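Local coordinates for ribonucleoside triphosphate reductase (Lactobacillus leichmannii, PDB 1L1L), which catalyses the reduction of ribonucleoside triphosphates to deoxyribonucleoside triphosphates, as an adenosylcobalamin-dependent (class II), allosterically regulated monomeric enzyme, at residues Q127-S132 / V146-S151. Numbering follows the deposited sequence.
Sequences QKYGDS and VSMPFS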
loop_
_atom_site.group_PDB
_atom_site.type_symbol
_atom_site.label_atom_id
_atom_site.label_comp_id
_atom_site.label_asym_id
_atom_site.label_seq_id
_atom_site.Cartn_x
_atom_site.Cartn_y
_atom_site.Cartn_z
ATOM N N GLN A 127 14.442 -12.988 -15.459
ATOM C CA GLN A 127 13.326 -13.928 -15.486
ATOM C C GLN A 127 12.652 -13.895 -16.847
ATOM O O GLN A 127 12.848 -12.962 -17.625
ATOM C CB GLN A 127 12.268 -13.549 -14.434
ATOM C CG GLN A 127 12.708 -13.634 -12.999
ATOM C CD GLN A 127 11.625 -13.166 -12.040
ATOM O OE1 GLN A 127 10.493 -13.653 -12.079
ATOM N NE2 GLN A 127 11.968 -12.221 -11.172
ATOM N N LYS A 128 11.840 -14.909 -17.118
ATOM C CA LYS A 128 11.099 -14.972 -18.371
ATOM C C LYS A 128 9.809 -14.175 -18.186
ATOM O O LYS A 128 9.250 -14.139 -17.085
ATOM C CB LYS A 128 10.744 -16.423 -18.711
ATOM C CG LYS A 128 9.802 -17.061 -17.714
ATOM C CD LYS A 128 9.454 -18.490 -18.087
ATOM C CE LYS A 128 8.445 -19.079 -17.101
ATOM N NZ LYS A 128 8.083 -20.493 -17.420
ATOM N N TYR A 129 9.339 -13.533 -19.250
ATOM C CA TYR A 129 8.105 -12.760 -19.180
ATOM C C TYR A 129 6.916 -13.710 -19.147
ATOM O O TYR A 129 5.850 -13.379 -18.611
ATOM C CB TYR A 129 7.972 -11.835 -20.391
ATOM C CG TYR A 129 8.736 -10.541 -20.271
ATOM C CD1 TYR A 129 10.132 -10.509 -20.347
ATOM C CD2 TYR A 129 8.061 -9.339 -20.063
ATOM C CE1 TYR A 129 10.827 -9.305 -20.214
ATOM C CE2 TYR A 129 8.742 -8.141 -19.934
ATOM C CZ TYR A 129 10.124 -8.128 -20.006
ATOM O OH TYR A 129 10.775 -6.934 -19.833
ATOM N N GLY A 130 7.106 -14.893 -19.727
ATOM C CA GLY A 130 6.040 -15.872 -19.771
ATOM C C GLY A 130 4.909 -15.339 -20.622
ATOM O O GLY A 130 5.050 -14.287 -21.247
ATOM N N ASP A 131 3.788 -16.055 -20.656
ATOM C CA ASP A 131 2.642 -15.619 -21.443
ATOM C C ASP A 131 1.868 -14.563 -20.664
ATOM O O ASP A 131 0.917 -14.872 -19.946
ATOM C CB ASP A 131 1.731 -16.806 -21.771
ATOM C CG ASP A 131 0.589 -16.427 -22.706
ATOM O OD1 ASP A 131 0.851 -15.737 -23.715
ATOM O OD2 ASP A 131 -0.566 -16.828 -22.439
ATOM N N SER A 132 2.291 -13.314 -20.819
ATOM C CA SER A 132 1.666 -12.201 -20.126
ATOM C C SER A 132 1.213 -11.163 -21.140
ATOM O O SER A 132 1.562 -11.241 -22.320
ATOM C CB SER A 132 2.668 -11.568 -19.155
ATOM O OG SER A 132 3.236 -12.541 -18.290
ATOM N N VAL A 146 16.894 -9.708 -18.514
ATOM C CA VAL A 146 17.279 -8.872 -17.389
ATOM C C VAL A 146 16.214 -7.825 -17.066
ATOM O O VAL A 146 16.065 -7.417 -15.917
ATOM C CB VAL A 146 18.598 -8.144 -17.679
ATOM C CG1 VAL A 146 18.919 -7.174 -16.563
ATOM C CG2 VAL A 146 19.717 -9.159 -17.845
ATOM N N SER A 147 15.476 -7.408 -18.089
ATOM C CA SER A 147 14.443 -6.385 -17.945
ATOM C C SER A 147 13.130 -6.843 -17.305
ATOM O O SER A 147 12.361 -6.016 -16.824
ATOM C CB SER A 147 14.124 -5.788 -19.317
ATOM O OG SER A 147 13.487 -6.759 -20.133
ATOM N N MET A 148 12.867 -8.145 -17.297
ATOM C CA MET A 148 11.611 -8.645 -16.750
ATOM C C MET A 148 11.169 -8.087 -15.382
ATOM O O MET A 148 10.113 -7.460 -15.284
ATOM C CB MET A 148 11.625 -10.176 -16.712
ATOM C CG MET A 148 10.271 -10.812 -16.381
ATOM S SD MET A 148 9.757 -10.563 -14.640
ATOM C CE MET A 148 8.256 -11.601 -14.560
ATOM N N PRO A 149 11.958 -8.302 -14.316
ATOM C CA PRO A 149 11.554 -7.784 -12.999
ATOM C C PRO A 149 11.316 -6.284 -12.950
ATOM O O PRO A 149 10.489 -5.806 -12.165
ATOM C CB PRO A 149 12.699 -8.217 -12.085
ATOM C CG PRO A 149 13.886 -8.228 -13.021
ATOM C CD PRO A 149 13.306 -8.890 -14.251
ATOM N N PHE A 150 12.034 -5.538 -13.785
ATOM C CA PHE A 150 11.881 -4.090 -13.816
ATOM C C PHE A 150 10.595 -3.727 -14.539
ATOM O O PHE A 150 9.946 -2.726 -14.210
ATOM C CB PHE A 150 13.065 -3.437 -14.535
ATOM C CG PHE A 150 14.390 -3.708 -13.886
ATOM C CD1 PHE A 150 14.778 -3.002 -12.750
ATOM C CD2 PHE A 150 15.233 -4.685 -14.394
ATOM C CE1 PHE A 150 15.995 -3.265 -12.122
ATOM C CE2 PHE A 150 16.458 -4.962 -13.773
ATOM C CZ PHE A 150 16.839 -4.252 -12.635
ATOM N N SER A 151 10.249 -4.532 -15.541
ATOM C CA SER A 151 9.027 -4.297 -16.305
ATOM C C SER A 151 7.822 -4.558 -15.410
ATOM O O SER A 151 6.818 -3.835 -15.482
ATOM C CB SER A 151 8.968 -5.217 -17.525
ATOM O OG SER A 151 9.961 -4.857 -18.470
#
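Gln127 and Met148 bring the two backbones together, their CA atoms 5.7 Å apart where the short strand 127-128 passes the first turn of helix 148-158. Met148 lies between them. A chi1 of -170° sets its CG beside the carbonyl carbon, and a bend at chi2 then carries SD and CE along the backbone of 127-128: CB lies 3.2 Å from the carbonyl O of Gln127, and CE reaches to 3.7 Å from Lys128 O. From the strand side, Gln127 puts its CB 3.9 Å from Met148 SD and runs its extended chain past the sulfur, while its OE1 takes a hydrogen bond from Asn415. Tyr129 and Met148 run past each other in opposite senses, and Met148 CG sits over one face of the ring, toward the rim, in a CH-pi contact 4.1 Å from the centroid and 16° off the normal. Strand 127-128 pairs antiparallel with 144-145, after which the chain enters helix 148-158; this helix lies in the crossover between the neighbouring parallel strands 119-123 and 162-166, consistent with the alpha-beta barrel. At the far end of the ring, the Tyr129 hydroxyl reaches two serines one helical turn apart. Its OH is hydrogen-bonded to Ser151 OG at 2.6 Å and to Ser147 OG, in the ring plane at the edge, at 2.7 Å. Ser147 OG is also hydrogen-bonded to Asp236, and Ala232 of helix 224-236 touches Tyr129 and both serines, packing this buried polar cluster against that helix. After Tyr129 the chain leaves the helix, and Ser132 OG donates back to Tyr129 O at 2.8 Å.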